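Local atomic coordinates of ABC transporter, periplasmic substrate-binding protein (Thermotoga maritima, PDB entry 2HPG), a protein that probably binds a solute in the periplasm and delivers it to a tripartite ATP-independent (TRAP) transporter of the inner membrane. Residues 32-37 / 246-251; 60-63 / 69-72; 75-80 / 228-233; 122-125 / 131-134. One frame throughout, in Å; residues are numbered along the deposited sequence.

How the contacts relate
The four contacts lie around one mixed beta-sheet of the solute-binding fold. Contact 1, helix 22-37 against helix 243-278, opens first along the chain and closes last, with the others in between; its centre is about 18 Å from that of contact 4, which it touches through a salt bridge from Glu250 to Lys131. Contact 2 packs helix 58-64 on strand 68-73; helix 74-77 follows directly and enters contact 3, whose other half is strand 218-234. That long strand pairs antiparallel with strand 68-73 and with strand 130-146 of contact 4, and contacts 2 and 4 are each centred about 9 Å from contact 3. Shared strands and the helices packed on them thus join segments distant in sequence.

Contact 1 of 4, residues 32-37 / 246-251; sequences KAVEEK and QKIIEE
Val34 and Ile249 meet where helix 22-37 runs nearly antiparallel to helix 243-278, the axes of the short segments approaching to 9.5 Å with 155° between their directions. Their side chains cross obliquely. The CG1 branch of Val34, set anti to its backbone N (chi1 168°), reaches CG1 of Ile249 at 3.9 Å, while the other branch, CG2, settles against the backbone, 3.9 Å from Ile249 CA. A beta-branched residue suits this place because its two methyls can touch side chain and main chain at once.

One residue earlier, Ile248 points toward the opposing helix and divides its branches similarly. CG2 of Ile248 lies 3.9 Å from CB of Lys37 and 4.2 Å from CA of Val34, and its CD1 ends 3.6 Å from the carbonyl O of Lys37. Lys37 gives only the root of its side chain to the apolar seam, and the rest leads away, as befits a lysine at an exposed edge. No hydrogen bond joins the segments.

Trp30 NE1, from the preceding turn of helix 22-37, bonds to the carbonyl O of Ile249, and Val34 also packs on Val42 and Ile44 of strand 42-47, touching both the sheet and helix 243-278.

Contact 2 of 4, residues 60-63 / 69-72; sequences EQIR and GWNT
Ile62 supplies the apolar part of this contact, meeting the indole of Trp70 at its pyrrole end. CG1 of Ile62 approaches the ring edge, near the ring plane, and stands 3.8 Å from Trp70 CD1; CD1 of Ile62 is 3.9 Å from that same ring carbon. The two side chains slide past each other in opposite directions. With chi2 near -73° the isoleucine chain is bent, and CD1 of Ile62 comes to 4.3 Å from CA of Gly69.

The second kind of contact is polar group against aromatic edge. Gln61 stretches out beyond CG and brings its amide to the benzene end of the indole, where both NE2 and OE1 lie 3.7 Å from Trp70 CZ2. Amide and ring planes stand 83° apart, and no hydrogen bond is made. A glutamine suits this partly exposed margin, since its aliphatic stem is flexible and its end is polar. Replacing Trp70 with an alanine would probably leave Ile62 CG1 and the Gln61 amide without their shared partner and open a gap between helix and strand.

Helix 58-64 turns back through a short connection into strand 68-73, which is flanked in the sheet by strands 9-14 and 218-234; Ile62 also touches Ile232 on the latter, and the Trp70 ring meets that of His15.

Contact 3 of 4, residues 75-80 / 228-233; sequences ARLGMY and INFEIV
Leu77 carries the apolar packing across this contact almost entirely through a single methyl, CD1. Leu77 CD1 lies 3.6 Å from CD1 of Phe230 and 3.7 Å from its CB, so it rests against the root of the aromatic side chain and the near part of the ring, the two side chains meeting at a slant. Leu77 CD1 is also 4.1 Å from CG2 of Ile232. With chi2 of Leu77 at -178°, CD1 lies anti to CA and is carried out toward the strand to meet both residues. Phe230 and Ile232 are two apart on strand 218-234, and because side chains alternate along a strand, both point to the side on which helix 74-77 lies, whereas Glu231 between them points away.

The short helix directly follows strand 68-73, the antiparallel neighbour of strand 218-234, and so folds back over the sheet that the two strands share in this periplasmic binding protein fold.

No hydrogen bond crosses. The buried leucine presents a branched apolar end, and Phe230 and Ile232 face it with no polar side-chain group to satisfy. Aromatic contact continues beyond, the Phe230 ring meeting that of Phe135 with planes about 20° apart, while Ile232 packs on Ile59.

Contact 4 of 4, residues 122-125 / 131-134; sequences KELE and KVLS
A helix followed by a tight reversal into a beta-strand, the strand then entering the sheet, is the local motif here: helix 115-128 leads into strand 130-146, and the two pack on each other close to the turn. Backbones come nearest at Glu125 and Lys131, whose CA atoms are 5.3 Å apart.

The side chains of Glu125 and Lys131 lie alongside each other and point the same way. Glu125 places CG anti to its backbone N (chi1 -171°) and runs out extended, and its carboxylate settles against the aliphatic part of the lysine, with OE2 3.9 Å from Lys131 CD and OE1 4.1 Å from that carbon. A bend at chi2 (64°) lays the outer methylenes of the lysine beside the glutamate. Lys131 NZ stays 4.4 Å from Glu125 OE1, too far for a salt bridge, although the opposite charges would probably attract each other weakly; the salt bridge of this ammonium goes instead to OE2 of Glu250. Lysine suits the place because its methylenes can pack beside the glutamate while its charged end serves a different helix.

The apolar half is simpler. Leu124 points toward the strand, and its CD1 meets CG2 of Val132 at 4.0 Å; leucine is long enough to span the distance from the helix, and beta-branched valine fits the extended backbone while offering CG2 to it.

Beyond the pair, Leu124 also packs on Val81 and Ile84, and Val132 on Phe230 of strand 218-234. Strand 130-146 runs antiparallel to that strand, with a classic beta bulge where Leu133 and Ser134 both face Glu231, while Leu133 rests on helix 243-278 through Ile249 and Glu250.

Contact 1 of 4, residues 32-37 / 246-251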
loop_
_atom_site.group_PDB
_atom_site.type_symbol
_atom_site.label_atom_id
_atom_site.label_comp_id
_atom_site.label_asym_id
_atom_site.label_seq_id
_atom_site.Cartn_x
_atom_site.Cartn_y
_atom_site.Cartn_z
ATOM N N LYS A 32 10.686 6.556 -17.794
ATOM C CA LYS A 32 11.734 6.514 -18.819
ATOM C C LYS A 32 11.476 5.416 -19.873
ATOM O O LYS A 32 11.648 5.666 -21.070
ATOM C CB LYS A 32 13.094 6.375 -18.144
ATOM C CG LYS A 32 14.280 6.513 -19.061
ATOM C CD LYS A 32 15.558 6.826 -18.267
ATOM C CE LYS A 32 15.694 8.340 -17.967
ATOM N NZ LYS A 32 16.923 8.704 -17.154
ATOM N N ALA A 33 11.008 4.238 -19.435
ATOM C CA ALA A 33 10.685 3.116 -20.331
ATOM C C ALA A 33 9.473 3.387 -21.235
ATOM O O ALA A 33 9.520 3.079 -22.429
ATOM C CB ALA A 33 10.456 1.821 -19.519
ATOM N N VAL A 34 8.391 3.946 -20.675
ATOM C CA VAL A 34 7.236 4.384 -21.485
ATOM C C VAL A 34 7.622 5.442 -22.516
ATOM O O VAL A 34 7.181 5.386 -23.649
ATOM C CB VAL A 34 6.101 4.916 -20.600
ATOM C CG1 VAL A 34 5.038 5.633 -21.444
ATOM C CG2 VAL A 34 5.500 3.774 -19.832
ATOM N N GLU A 35 8.463 6.387 -22.115
ATOM C CA GLU A 35 8.956 7.412 -23.020
ATOM C C GLU A 35 9.754 6.785 -24.163
ATOM O O GLU A 35 9.536 7.117 -25.322
ATOM C CB GLU A 35 9.778 8.451 -22.247
ATOM C CG GLU A 35 8.882 9.443 -21.498
ATOM C CD GLU A 35 9.554 10.156 -20.341
ATOM O OE1 GLU A 35 10.794 10.169 -20.275
ATOM O OE2 GLU A 35 8.824 10.713 -19.493
ATOM N N GLU A 36 10.662 5.866 -23.829
ATOM C CA GLU A 36 11.468 5.161 -24.827
ATOM C C GLU A 36 10.605 4.361 -25.806
ATOM O O GLU A 36 10.727 4.515 -27.017
ATOM C CB GLU A 36 12.471 4.238 -24.136
ATOM C CG GLU A 36 13.623 4.995 -23.470
ATOM C CD GLU A 36 14.505 4.101 -22.626
ATOM O OE1 GLU A 36 14.267 2.874 -22.612
ATOM O OE2 GLU A 36 15.448 4.629 -21.993
ATOM N N LYS A 37 9.726 3.529 -25.274
ATOM C CA LYS A 37 8.911 2.641 -26.098
ATOM C C LYS A 37 7.770 3.318 -26.876
ATOM O O LYS A 37 7.178 2.699 -27.766
ATOM C CB LYS A 37 8.360 1.508 -25.237
ATOM C CG LYS A 37 9.463 0.623 -24.655
ATOM C CD LYS A 37 8.936 -0.718 -24.183
ATOM C CE LYS A 37 9.985 -1.493 -23.383
ATOM N NZ LYS A 37 11.378 -1.409 -23.958
ATOM N N GLN A 246 -1.533 2.367 -24.589
ATOM C CA GLN A 246 -2.248 1.857 -23.436
ATOM C C GLN A 246 -1.556 0.606 -22.886
ATOM O O GLN A 246 -1.361 0.473 -21.671
ATOM C CB GLN A 246 -3.706 1.547 -23.807
ATOM C CG GLN A 246 -4.541 2.777 -24.103
ATOM C CD GLN A 246 -6.003 2.467 -24.395
ATOM O OE1 GLN A 246 -6.738 3.323 -24.879
ATOM N NE2 GLN A 246 -6.429 1.257 -24.102
ATOM N N LYS A 247 -1.173 -0.298 -23.784
ATOM C CA LYS A 247 -0.530 -1.550 -23.395
ATOM C C LYS A 247 0.875 -1.347 -22.873
ATOM O O LYS A 247 1.248 -1.983 -21.896
ATOM C CB LYS A 247 -0.506 -2.565 -24.554
ATOM C CG LYS A 247 -1.806 -3.331 -24.721
ATOM C CD LYS A 247 -1.641 -4.555 -25.627
ATOM C CE LYS A 247 -3.002 -5.155 -25.994
ATOM N NZ LYS A 247 -2.883 -6.539 -26.593
ATOM N N ILE A 248 1.655 -0.490 -23.530
ATOM C CA ILE A 248 2.990 -0.147 -23.057
ATOM C C ILE A 248 2.963 0.443 -21.641
ATOM O O ILE A 248 3.778 0.082 -20.789
ATOM C CB ILE A 248 3.670 0.869 -23.976
ATOM C CG1 ILE A 248 4.012 0.221 -25.330
ATOM C CG2 ILE A 248 4.960 1.417 -23.327
ATOM C CD1 ILE A 248 4.134 1.207 -26.468
ATOM N N ILE A 249 2.044 1.362 -21.395
ATOM C CA ILE A 249 1.986 2.019 -20.090
ATOM C C ILE A 249 1.698 1.016 -18.968
ATOM O O ILE A 249 2.412 0.999 -17.954
ATOM C CB ILE A 249 0.948 3.155 -20.053
ATOM C CG1 ILE A 249 1.378 4.302 -20.958
ATOM C CG2 ILE A 249 0.818 3.701 -18.655
ATOM C CD1 ILE A 249 0.257 5.294 -21.258
ATOM N N GLU A 250 0.663 0.190 -19.144
ATOM C CA GLU A 250 0.289 -0.819 -18.149
ATOM C C GLU A 250 1.332 -1.900 -17.943
ATOM O O GLU A 250 1.571 -2.311 -16.815
ATOM C CB GLU A 250 -0.989 -1.530 -18.559
ATOM C CG GLU A 250 -2.215 -0.700 -18.528
ATOM C CD GLU A 250 -3.427 -1.458 -19.049
ATOM O OE1 GLU A 250 -3.389 -1.929 -20.208
ATOM O OE2 GLU A 250 -4.425 -1.582 -18.301
ATOM N N GLU A 251 1.900 -2.402 -19.041
ATOM C CA GLU A 251 2.907 -3.480 -18.992
ATOM C C GLU A 251 4.201 -3.020 -18.360
ATOM O O GLU A 251 4.813 -3.745 -17.589
ATOM C CB GLU A 251 3.231 -4.002 -20.405
ATOM C CG GLU A 251 2.122 -4.840 -21.019
ATOM C CD GLU A 251 2.461 -5.342 -22.414
ATOM O OE1 GLU A 251 3.533 -4.980 -22.956
ATOM O OE2 GLU A 251 1.640 -6.102 -22.964
#

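Contact 2 of 4, residues 60-63 / 69-72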
loop_
_atom_site.group_PDB
_atom_site.type_symbol
_atom_site.label_atom_id
_atom_site.label_comp_id
_atom_site.label_asym_id
_atom_site.label_seq_id
_atom_site.Cartn_x
_atom_site.Cartn_y
_atom_site.Cartn_z
ATOM N N GLU A 60 -11.346 13.344 -7.604
ATOM C CA GLU A 60 -12.166 14.278 -8.372
ATOM C C GLU A 60 -11.448 14.727 -9.659
ATOM O O GLU A 60 -12.089 14.954 -10.677
ATOM C CB GLU A 60 -12.597 15.471 -7.499
ATOM C CG GLU A 60 -13.810 16.280 -8.030
ATOM C CD GLU A 60 -15.123 15.467 -8.156
ATOM O OE1 GLU A 60 -15.350 14.843 -9.225
ATOM O OE2 GLU A 60 -15.944 15.481 -7.203
ATOM N N GLN A 61 -10.119 14.810 -9.613
ATOM C CA GLN A 61 -9.307 15.109 -10.793
ATOM C C GLN A 61 -9.360 13.976 -11.813
ATOM O O GLN A 61 -9.552 14.211 -13.004
ATOM C CB GLN A 61 -7.856 15.352 -10.382
ATOM C CG GLN A 61 -7.688 16.553 -9.487
ATOM C CD GLN A 61 -6.299 16.697 -8.916
ATOM O OE1 GLN A 61 -6.126 16.706 -7.698
ATOM N NE2 GLN A 61 -5.302 16.830 -9.784
ATOM N N ILE A 62 -9.182 12.749 -11.324
ATOM C CA ILE A 62 -9.344 11.523 -12.129
ATOM C C ILE A 62 -10.733 11.470 -12.805
ATOM O O ILE A 62 -10.836 11.169 -13.987
ATOM C CB ILE A 62 -9.141 10.237 -11.250
ATOM C CG1 ILE A 62 -7.713 10.176 -10.669
ATOM C CG2 ILE A 62 -9.474 8.973 -12.032
ATOM C CD1 ILE A 62 -6.646 9.848 -11.659
ATOM N N ARG A 63 -11.781 11.757 -12.031
ATOM C CA ARG A 63 -13.161 11.813 -12.548
ATOM C C ARG A 63 -13.311 12.920 -13.604
ATOM O O ARG A 63 -13.980 12.733 -14.624
ATOM C CB ARG A 63 -14.165 12.034 -11.397
ATOM C CG ARG A 63 -15.408 11.141 -11.439
ATOM C CD ARG A 63 -16.439 11.597 -12.460
ATOM N NE ARG A 63 -17.455 10.570 -12.714
ATOM C CZ ARG A 63 -17.396 9.645 -13.674
ATOM N NH1 ARG A 63 -16.364 9.580 -14.512
ATOM N NH2 ARG A 63 -18.385 8.771 -13.799
ATOM N N GLY A 69 -2.236 10.996 -12.617
ATOM C CA GLY A 69 -2.314 9.705 -11.969
ATOM C C GLY A 69 -1.876 9.785 -10.534
ATOM O O GLY A 69 -1.250 10.771 -10.123
ATOM N N TRP A 70 -2.215 8.757 -9.758
ATOM C CA TRP A 70 -1.814 8.703 -8.361
ATOM C C TRP A 70 -1.451 7.294 -7.926
ATOM O O TRP A 70 -2.070 6.299 -8.349
ATOM C CB TRP A 70 -2.923 9.225 -7.434
ATOM C CG TRP A 70 -3.449 10.545 -7.818
ATOM C CD1 TRP A 70 -4.591 10.804 -8.527
ATOM C CD2 TRP A 70 -2.858 11.816 -7.526
ATOM N NE1 TRP A 70 -4.737 12.161 -8.706
ATOM C CE2 TRP A 70 -3.687 12.805 -8.100
ATOM C CE3 TRP A 70 -1.702 12.213 -6.852
ATOM C CZ2 TRP A 70 -3.403 14.169 -7.997
ATOM C CZ3 TRP A 70 -1.415 13.575 -6.754
ATOM C CH2 TRP A 70 -2.260 14.533 -7.325
ATOM N N ASN A 71 -0.441 7.242 -7.066
ATOM C CA ASN A 71 -0.112 6.083 -6.265
ATOM C C ASN A 71 -1.036 6.117 -5.068
ATOM O O ASN A 71 -0.831 6.921 -4.164
ATOM C CB ASN A 71 1.354 6.189 -5.825
ATOM C CG ASN A 71 1.762 5.133 -4.798
ATOM O OD1 ASN A 71 1.679 3.943 -5.063
ATOM N ND2 ASN A 71 2.275 5.580 -3.648
ATOM N N THR A 72 -2.070 5.285 -5.061
ATOM C CA THR A 72 -3.025 5.282 -3.943
ATOM C C THR A 72 -3.144 3.853 -3.380
ATOM O O THR A 72 -2.207 3.074 -3.497
ATOM C CB THR A 72 -4.372 5.874 -4.399
ATOM O OG1 THR A 72 -5.261 5.993 -3.282
ATOM C CG2 THR A 72 -4.998 5.029 -5.476
#

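Contact 3 of 4, residues 75-80 / 228-233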
loop_
_atom_site.group_PDB
_atom_site.type_symbol
_atom_site.label_atom_id
_atom_site.label_comp_id
_atom_site.label_asym_id
_atom_site.label_seq_id
_atom_site.Cartn_x
_atom_site.Cartn_y
_atom_site.Cartn_z
ATOM N N ALA A 75 -7.763 1.023 0.293
ATOM C CA ALA A 75 -8.463 1.670 1.377
ATOM C C ALA A 75 -9.126 2.953 0.854
ATOM O O ALA A 75 -10.165 3.372 1.359
ATOM C CB ALA A 75 -7.514 1.966 2.537
ATOM N N ARG A 76 -8.508 3.571 -0.151
ATOM C CA ARG A 76 -9.097 4.724 -0.841
ATOM C C ARG A 76 -10.118 4.264 -1.889
ATOM O O ARG A 76 -11.283 4.652 -1.848
ATOM C CB ARG A 76 -7.978 5.567 -1.481
ATOM C CG ARG A 76 -8.420 6.621 -2.504
ATOM C CD ARG A 76 -8.780 7.931 -1.861
ATOM N NE ARG A 76 -7.575 8.660 -1.448
ATOM C CZ ARG A 76 -7.536 9.962 -1.162
ATOM N NH1 ARG A 76 -8.633 10.710 -1.262
ATOM N NH2 ARG A 76 -6.384 10.528 -0.792
ATOM N N LEU A 77 -9.697 3.413 -2.814
ATOM C CA LEU A 77 -10.598 2.953 -3.872
ATOM C C LEU A 77 -11.825 2.234 -3.317
ATOM O O LEU A 77 -12.884 2.238 -3.933
ATOM C CB LEU A 77 -9.865 2.032 -4.833
ATOM C CG LEU A 77 -8.675 2.688 -5.525
ATOM C CD1 LEU A 77 -8.037 1.721 -6.508
ATOM C CD2 LEU A 77 -9.119 3.972 -6.212
ATOM N N GLY A 78 -11.669 1.609 -2.156
ATOM C CA GLY A 78 -12.760 0.932 -1.479
ATOM C C GLY A 78 -13.834 1.881 -0.982
ATOM O O GLY A 78 -14.893 1.427 -0.539
HETATM N N MSE A 79 -13.573 3.190 -1.013
HETATM C CA MSE A 79 -14.599 4.194 -0.739
HETATM C C MSE A 79 -15.603 4.260 -1.877
HETATM O O MSE A 79 -16.714 4.703 -1.693
HETATM C CB MSE A 79 -13.988 5.586 -0.594
HETATM C CG MSE A 79 -13.117 5.800 0.620
HETATM SE SE MSE A 79 -12.517 7.673 0.718
HETATM C CE MSE A 79 -11.858 7.584 2.573
ATOM N N TYR A 80 -15.186 3.831 -3.067
ATOM C CA TYR A 80 -15.989 3.943 -4.279
ATOM C C TYR A 80 -16.652 2.628 -4.640
ATOM O O TYR A 80 -17.885 2.551 -4.621
ATOM C CB TYR A 80 -15.127 4.496 -5.416
ATOM C CG TYR A 80 -14.570 5.827 -5.004
ATOM C CD1 TYR A 80 -15.334 6.986 -5.114
ATOM C CD2 TYR A 80 -13.323 5.918 -4.410
ATOM C CE1 TYR A 80 -14.851 8.194 -4.688
ATOM C CE2 TYR A 80 -12.838 7.114 -3.973
ATOM C CZ TYR A 80 -13.598 8.252 -4.113
ATOM O OH TYR A 80 -13.078 9.446 -3.691
ATOM N N ILE A 228 -0.359 -2.874 -0.323
ATOM C CA ILE A 228 -0.482 -3.005 -1.755
ATOM C C ILE A 228 -0.964 -1.667 -2.283
ATOM O O ILE A 228 -2.059 -1.216 -1.944
ATOM C CB ILE A 228 -1.522 -4.079 -2.125
ATOM C CG1 ILE A 228 -1.142 -5.440 -1.521
ATOM C CG2 ILE A 228 -1.644 -4.193 -3.647
ATOM C CD1 ILE A 228 -2.348 -6.417 -1.489
ATOM N N ASN A 229 -0.155 -1.032 -3.110
ATOM C CA ASN A 229 -0.565 0.228 -3.712
ATOM C C ASN A 229 -1.236 -0.005 -5.049
ATOM O O ASN A 229 -0.887 -0.944 -5.790
ATOM C CB ASN A 229 0.617 1.175 -3.860
ATOM C CG ASN A 229 1.079 1.746 -2.529
ATOM O OD1 ASN A 229 2.163 1.425 -2.045
ATOM N ND2 ASN A 229 0.239 2.580 -1.921
ATOM N N PHE A 230 -2.209 0.856 -5.345
ATOM C CA PHE A 230 -2.908 0.855 -6.623
ATOM C C PHE A 230 -2.520 2.091 -7.402
ATOM O O PHE A 230 -2.503 3.181 -6.864
ATOM C CB PHE A 230 -4.410 0.844 -6.389
ATOM C CG PHE A 230 -4.950 -0.503 -6.093
ATOM C CD1 PHE A 230 -5.821 -1.114 -6.973
ATOM C CD2 PHE A 230 -4.556 -1.190 -4.951
ATOM C CE1 PHE A 230 -6.310 -2.368 -6.703
ATOM C CE2 PHE A 230 -5.040 -2.449 -4.690
ATOM C CZ PHE A 230 -5.927 -3.029 -5.571
ATOM N N GLU A 231 -2.191 1.908 -8.674
ATOM C CA GLU A 231 -1.676 2.985 -9.504
ATOM C C GLU A 231 -2.771 3.341 -10.493
ATOM O O GLU A 231 -3.138 2.524 -11.332
ATOM C CB GLU A 231 -0.394 2.531 -10.208
ATOM C CG GLU A 231 0.641 1.902 -9.274
ATOM C CD GLU A 231 1.046 2.816 -8.131
ATOM O OE1 GLU A 231 1.143 4.019 -8.400
ATOM O OE2 GLU A 231 1.260 2.330 -6.976
ATOM N N ILE A 232 -3.338 4.538 -10.342
ATOM C CA ILE A 232 -4.528 4.921 -11.096
ATOM C C ILE A 232 -4.279 6.106 -12.024
ATOM O O ILE A 232 -3.401 6.929 -11.761
ATOM C CB ILE A 232 -5.742 5.210 -10.161
ATOM C CG1 ILE A 232 -5.497 6.441 -9.274
ATOM C CG2 ILE A 232 -6.042 3.986 -9.298
ATOM C CD1 ILE A 232 -6.712 6.876 -8.469
ATOM N N VAL A 233 -5.028 6.136 -13.128
ATOM C CA VAL A 233 -5.123 7.292 -14.027
ATOM C C VAL A 233 -6.588 7.516 -14.424
ATOM O O VAL A 233 -7.445 6.679 -14.149
ATOM C CB VAL A 233 -4.275 7.153 -15.327
ATOM C CG1 VAL A 233 -2.777 7.163 -15.029
ATOM C CG2 VAL A 233 -4.670 5.905 -16.152
#

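Contact 4 of 4, residues 122-125 / 131-134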
loop_
_atom_site.group_PDB
_atom_site.type_symbol
_atom_site.label_atom_id
_atom_site.label_comp_id
_atom_site.label_asym_id
_atom_site.label_seq_id
_atom_site.Cartn_x
_atom_site.Cartn_y
_atom_site.Cartn_z
ATOM N N LYS A 122 -13.796 -2.847 -13.667
ATOM C CA LYS A 122 -14.711 -2.341 -14.679
ATOM C C LYS A 122 -15.706 -1.367 -14.066
ATOM O O LYS A 122 -16.067 -0.392 -14.707
ATOM C CB LYS A 122 -15.468 -3.494 -15.330
ATOM C CG LYS A 122 -16.294 -3.092 -16.535
ATOM C CD LYS A 122 -16.779 -4.328 -17.282
ATOM C CE LYS A 122 -17.610 -3.988 -18.507
ATOM N NZ LYS A 122 -17.948 -5.228 -19.268
ATOM N N GLU A 123 -16.149 -1.642 -12.836
ATOM C CA GLU A 123 -17.026 -0.735 -12.085
ATOM C C GLU A 123 -16.319 0.563 -11.709
ATOM O O GLU A 123 -16.933 1.620 -11.717
ATOM C CB GLU A 123 -17.555 -1.401 -10.811
ATOM C CG GLU A 123 -18.456 -2.605 -11.076
ATOM C CD GLU A 123 -18.860 -3.397 -9.821
ATOM O OE1 GLU A 123 -18.458 -3.046 -8.686
ATOM O OE2 GLU A 123 -19.604 -4.393 -9.992
ATOM N N LEU A 124 -15.036 0.479 -11.369
ATOM C CA LEU A 124 -14.261 1.672 -11.040
ATOM C C LEU A 124 -14.150 2.564 -12.264
ATOM O O LEU A 124 -14.275 3.775 -12.168
ATOM C CB LEU A 124 -12.855 1.314 -10.530
ATOM C CG LEU A 124 -12.694 1.036 -9.031
ATOM C CD1 LEU A 124 -11.271 0.546 -8.754
ATOM C CD2 LEU A 124 -13.026 2.262 -8.184
ATOM N N GLU A 125 -13.905 1.947 -13.407
ATOM C CA GLU A 125 -13.763 2.659 -14.661
ATOM C C GLU A 125 -15.087 3.279 -15.122
ATOM O O GLU A 125 -15.152 4.486 -15.372
ATOM C CB GLU A 125 -13.217 1.704 -15.714
ATOM C CG GLU A 125 -12.807 2.355 -17.023
ATOM C CD GLU A 125 -11.739 1.558 -17.741
ATOM O OE1 GLU A 125 -11.552 0.361 -17.385
ATOM O OE2 GLU A 125 -11.074 2.118 -18.651
ATOM N N LYS A 131 -9.168 4.371 -13.824
ATOM C CA LYS A 131 -8.467 3.275 -14.462
ATOM C C LYS A 131 -7.301 2.836 -13.557
ATOM O O LYS A 131 -6.411 3.640 -13.241
ATOM C CB LYS A 131 -7.943 3.723 -15.830
ATOM C CG LYS A 131 -6.989 2.778 -16.541
ATOM C CD LYS A 131 -7.670 1.470 -16.896
ATOM C CE LYS A 131 -6.694 0.489 -17.482
ATOM N NZ LYS A 131 -7.372 -0.780 -17.858
ATOM N N VAL A 132 -7.316 1.571 -13.143
ATOM C CA VAL A 132 -6.177 0.960 -12.447
ATOM C C VAL A 132 -5.144 0.466 -13.473
ATOM O O VAL A 132 -5.444 -0.407 -14.283
ATOM C CB VAL A 132 -6.668 -0.202 -11.527
ATOM C CG1 VAL A 132 -5.509 -0.897 -10.814
ATOM C CG2 VAL A 132 -7.667 0.314 -10.514
ATOM N N LEU A 133 -3.948 1.047 -13.476
ATOM C CA LEU A 133 -2.895 0.595 -14.372
ATOM C C LEU A 133 -2.141 -0.596 -13.782
ATOM O O LEU A 133 -1.585 -1.431 -14.517
ATOM C CB LEU A 133 -1.883 1.712 -14.620
ATOM C CG LEU A 133 -2.295 2.920 -15.445
ATOM C CD1 LEU A 133 -1.149 3.905 -15.397
ATOM C CD2 LEU A 133 -2.586 2.520 -16.880
ATOM N N SER A 134 -2.085 -0.645 -12.453
ATOM C CA SER A 134 -1.365 -1.701 -11.761
ATOM C C SER A 134 -1.632 -1.706 -10.263
ATOM O O SER A 134 -1.891 -0.650 -9.669
ATOM C CB SER A 134 0.140 -1.562 -12.007
ATOM O OG SER A 134 0.852 -2.607 -11.362
#